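Local coordinates for protein serine acetyltransferase (Bacteroides vulgatus ATCC 8482, PDB 3F1X) that probably transfers an acetyl group to serine, an acyltransferase step of amino-acid biosynthesis, as in serine acetyltransferases of the left-handed parallel beta-helix fold, at residues S217-V223 and H251-D257. Sequence-based numbering, arbitrary orientation.
Sequences SIIGNNV and HPILEDD
Ile218 and Ile219 pair in parallel with Ile253 and Leu254 through a ladder of backbone hydrogen bonds: Ile218 N to Pro252 O, Leu254 N to Ile218 O (2.9 Å) and Gly220 N to Leu254 O. Past the strands the pairing carries on round the corner, where Asp257 N donates to Asn221 O. A side-chain oxygen takes the place of a backbone acceptor there: Asp256 OD1 accepts Asn221 N at 2.7 Å, met from above the carboxylate plane, 43° out of it. Asp256 CG stands beside its own backbone N (chi1 -58°), which brings the carboxylate alongside the side-chain amide of Asn221, the two planes 28° apart. With an alanine at this position, Asn221 N is likely to lose its acceptor across the contact, leaving the corner less firmly held. Gly220 has no side chain, and its CA lies 3.5 Å from Asp256 OD1. Among apolar groups, Val223 CG1 meets Leu254 CD2 at 3.9 Å, the two side chains crossing at about a right angle, while Val223 CG2 covers Glu255 O, which is buried without a polar partner. These are successive coils of the left-handed parallel beta-helix of the family; strand 198-199 flanks 218-219, Asn221 OD1 accepts His201 N, and strand 271-272 borders 253-254 on its other edge.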
ATOM      1  N   SER A 217      -9.628 -14.595  36.952  1.00 17.46           N
ATOM      2  CA  SER A 217     -10.910 -15.267  36.816  1.00 16.10           C
ATOM      3  C   SER A 217     -10.718 -16.733  36.425  1.00 17.39           C
ATOM      4  O   SER A 217      -9.771 -17.080  35.724  1.00 16.64           O
ATOM      5  CB  SER A 217     -11.761 -14.582  35.748  1.00 14.09           C
ATOM      6  OG  SER A 217     -11.950 -13.212  36.039  1.00 17.39           O
ATOM      7  N   ILE A 218     -11.626 -17.586  36.886  1.00 15.39           N
ATOM      8  CA  ILE A 218     -11.586 -19.002  36.549  1.00 17.63           C
ATOM      9  C   ILE A 218     -12.964 -19.351  36.006  1.00 18.18           C
ATOM     10  O   ILE A 218     -13.967 -19.234  36.709  1.00 19.26           O
ATOM     11  CB  ILE A 218     -11.275 -19.897  37.779  1.00 17.08           C
ATOM     12  CG1 ILE A 218      -9.899 -19.551  38.352  1.00 18.23           C
ATOM     13  CG2 ILE A 218     -11.287 -21.369  37.374  1.00 17.78           C
ATOM     14  CD1 ILE A 218      -9.536 -20.344  39.610  1.00 21.93           C
ATOM     15  N   ILE A 219     -13.012 -19.757  34.743  1.00 18.19           N
ATOM     16  CA  ILE A 219     -14.274 -20.112  34.121  1.00 17.49           C
ATOM     17  C   ILE A 219     -14.279 -21.581  33.723  1.00 18.71           C
ATOM     18  O   ILE A 219     -13.368 -22.046  33.032  1.00 17.81           O
ATOM     19  CB  ILE A 219     -14.531 -19.260  32.877  1.00 14.84           C
ATOM     20  CG1 ILE A 219     -14.558 -17.782  33.259  1.00 16.17           C
ATOM     21  CG2 ILE A 219     -15.845 -19.647  32.258  1.00 14.25           C
ATOM     22  CD1 ILE A 219     -14.733 -16.862  32.070  1.00 15.07           C
ATOM     23  N   GLY A 220     -15.313 -22.295  34.165  1.00 16.59           N
ATOM     24  CA  GLY A 220     -15.441 -23.714  33.873  1.00 18.55           C
ATOM     25  C   GLY A 220     -15.797 -24.054  32.438  1.00 18.28           C
ATOM     26  O   GLY A 220     -15.597 -23.255  31.524  1.00 16.58           O
ATOM     27  N   ASN A 221     -16.335 -25.251  32.237  1.00 17.45           N
ATOM     28  CA  ASN A 221     -16.692 -25.687  30.899  1.00 18.25           C
ATOM     29  C   ASN A 221     -18.141 -25.380  30.565  1.00 18.54           C
ATOM     30  O   ASN A 221     -18.993 -25.308  31.455  1.00 19.07           O
ATOM     31  CB  ASN A 221     -16.448 -27.190  30.746  1.00 21.41           C
ATOM     32  CG  ASN A 221     -15.031 -27.591  31.108  1.00 24.29           C
ATOM     33  OD1 ASN A 221     -14.061 -26.974  30.669  1.00 24.21           O
ATOM     34  ND2 ASN A 221     -14.907 -28.639  31.909  1.00 26.93           N
ATOM     35  N   ASN A 222     -18.408 -25.199  29.274  1.00 19.36           N
ATOM     36  CA  ASN A 222     -19.751 -24.923  28.793  1.00 21.68           C
ATOM     37  C   ASN A 222     -20.348 -23.683  29.446  1.00 19.85           C
ATOM     38  O   ASN A 222     -21.510 -23.682  29.836  1.00 17.05           O
ATOM     39  CB  ASN A 222     -20.658 -26.131  29.070  1.00 25.15           C
ATOM     40  CG  ASN A 222     -20.157 -27.406  28.408  1.00 29.06           C
ATOM     41  OD1 ASN A 222     -20.137 -27.522  27.183  1.00 30.72           O
ATOM     42  ND2 ASN A 222     -19.739 -28.370  29.224  1.00 34.13           N
ATOM     43  N   VAL A 223     -19.551 -22.630  29.573  1.00 19.72           N
ATOM     44  CA  VAL A 223     -20.042 -21.395  30.173  1.00 17.30           C
ATOM     45  C   VAL A 223     -20.370 -20.395  29.076  1.00 18.31           C
ATOM     46  O   VAL A 223     -19.679 -20.333  28.061  1.00 17.88           O
ATOM     47  CB  VAL A 223     -18.996 -20.777  31.135  1.00 19.15           C
ATOM     48  CG1 VAL A 223     -19.516 -19.455  31.710  1.00 14.06           C
ATOM     49  CG2 VAL A 223     -18.690 -21.753  32.264  1.00 17.92           C
ATOM     50  N   HIS A 251     -10.715 -12.598  41.849  1.00 38.68           N
ATOM     51  CA  HIS A 251     -11.668 -12.595  40.744  1.00 35.18           C
ATOM     52  C   HIS A 251     -12.610 -13.792  40.874  1.00 32.08           C
ATOM     53  O   HIS A 251     -12.259 -14.817  41.466  1.00 31.41           O
ATOM     54  CB  HIS A 251     -10.926 -12.615  39.406  1.00 36.56           C
ATOM     55  CG  HIS A 251     -10.320 -11.293  39.043  1.00 37.63           C
ATOM     56  ND1 HIS A 251     -11.081 -10.204  38.674  1.00 38.86           N
ATOM     57  CD2 HIS A 251      -9.034 -10.870  39.039  1.00 38.47           C
ATOM     58  CE1 HIS A 251     -10.291  -9.167  38.458  1.00 38.63           C
ATOM     59  NE2 HIS A 251      -9.043  -9.545  38.674  1.00 39.57           N
ATOM     60  N   PRO A 252     -13.820 -13.681  40.309  1.00 28.07           N
ATOM     61  CA  PRO A 252     -14.829 -14.743  40.370  1.00 26.84           C
ATOM     62  C   PRO A 252     -14.467 -16.095  39.787  1.00 25.26           C
ATOM     63  O   PRO A 252     -13.562 -16.230  38.960  1.00 24.34           O
ATOM     64  CB  PRO A 252     -16.027 -14.135  39.631  1.00 26.44           C
ATOM     65  CG  PRO A 252     -15.813 -12.651  39.762  1.00 27.86           C
ATOM     66  CD  PRO A 252     -14.330 -12.537  39.536  1.00 27.74           C
ATOM     67  N   ILE A 253     -15.215 -17.092  40.237  1.00 22.61           N
ATOM     68  CA  ILE A 253     -15.074 -18.451  39.775  1.00 21.37           C
ATOM     69  C   ILE A 253     -16.446 -18.870  39.267  1.00 20.57           C
ATOM     70  O   ILE A 253     -17.426 -18.826  40.011  1.00 20.18           O
ATOM     71  CB  ILE A 253     -14.692 -19.416  40.908  1.00 22.07           C
ATOM     72  CG1 ILE A 253     -13.350 -19.017  41.522  1.00 22.57           C
ATOM     73  CG2 ILE A 253     -14.650 -20.835  40.369  1.00 21.00           C
ATOM     74  CD1 ILE A 253     -12.926 -19.916  42.665  1.00 26.34           C
ATOM     75  N   LEU A 254     -16.530 -19.242  37.998  1.00 20.57           N
ATOM     76  CA  LEU A 254     -17.792 -19.705  37.438  1.00 19.41           C
ATOM     77  C   LEU A 254     -17.627 -21.182  37.155  1.00 19.47           C
ATOM     78  O   LEU A 254     -16.730 -21.575  36.407  1.00 17.78           O
ATOM     79  CB  LEU A 254     -18.128 -18.966  36.132  1.00 20.50           C
ATOM     80  CG  LEU A 254     -18.866 -17.628  36.221  1.00 21.12           C
ATOM     81  CD1 LEU A 254     -18.037 -16.642  37.014  1.00 22.19           C
ATOM     82  CD2 LEU A 254     -19.152 -17.101  34.806  1.00 19.34           C
ATOM     83  N   GLU A 255     -18.482 -22.005  37.753  1.00 20.27           N
ATOM     84  CA  GLU A 255     -18.415 -23.446  37.535  1.00 20.23           C
ATOM     85  C   GLU A 255     -19.063 -23.784  36.189  1.00 21.96           C
ATOM     86  O   GLU A 255     -19.544 -22.890  35.481  1.00 20.06           O
ATOM     87  CB  GLU A 255     -19.117 -24.193  38.675  1.00 21.89           C
ATOM     88  CG  GLU A 255     -18.600 -23.811  40.059  1.00 22.62           C
ATOM     89  CD  GLU A 255     -19.059 -24.753  41.167  1.00 26.57           C
ATOM     90  OE1 GLU A 255     -20.208 -25.240  41.120  1.00 30.13           O
ATOM     91  OE2 GLU A 255     -18.269 -24.994  42.104  1.00 28.59           O
ATOM     92  N   ASP A 256     -19.069 -25.066  35.834  1.00 20.60           N
ATOM     93  CA  ASP A 256     -19.639 -25.508  34.561  1.00 21.62           C
ATOM     94  C   ASP A 256     -21.105 -25.147  34.337  1.00 22.54           C
ATOM     95  O   ASP A 256     -21.867 -24.946  35.285  1.00 21.22           O
ATOM     96  CB  ASP A 256     -19.504 -27.032  34.402  1.00 21.92           C
ATOM     97  CG  ASP A 256     -18.059 -27.516  34.477  1.00 25.27           C
ATOM     98  OD1 ASP A 256     -17.129 -26.696  34.334  1.00 21.57           O
ATOM     99  OD2 ASP A 256     -17.854 -28.735  34.671  1.00 25.46           O
ATOM    100  N   ASP A 257     -21.477 -25.070  33.060  1.00 22.87           N
ATOM    101  CA  ASP A 257     -22.850 -24.804  32.627  1.00 24.10           C
ATOM    102  C   ASP A 257     -23.486 -23.521  33.157  1.00 22.31           C
ATOM    103  O   ASP A 257     -24.702 -23.441  33.298  1.00 24.15           O
ATOM    104  CB  ASP A 257     -23.732 -26.003  33.007  1.00 25.53           C
ATOM    105  CG  ASP A 257     -23.278 -27.304  32.349  1.00 30.80           C
ATOM    106  OD1 ASP A 257     -23.729 -28.382  32.791  1.00 33.61           O
ATOM    107  OD2 ASP A 257     -22.480 -27.257  31.389  1.00 29.94           O
TER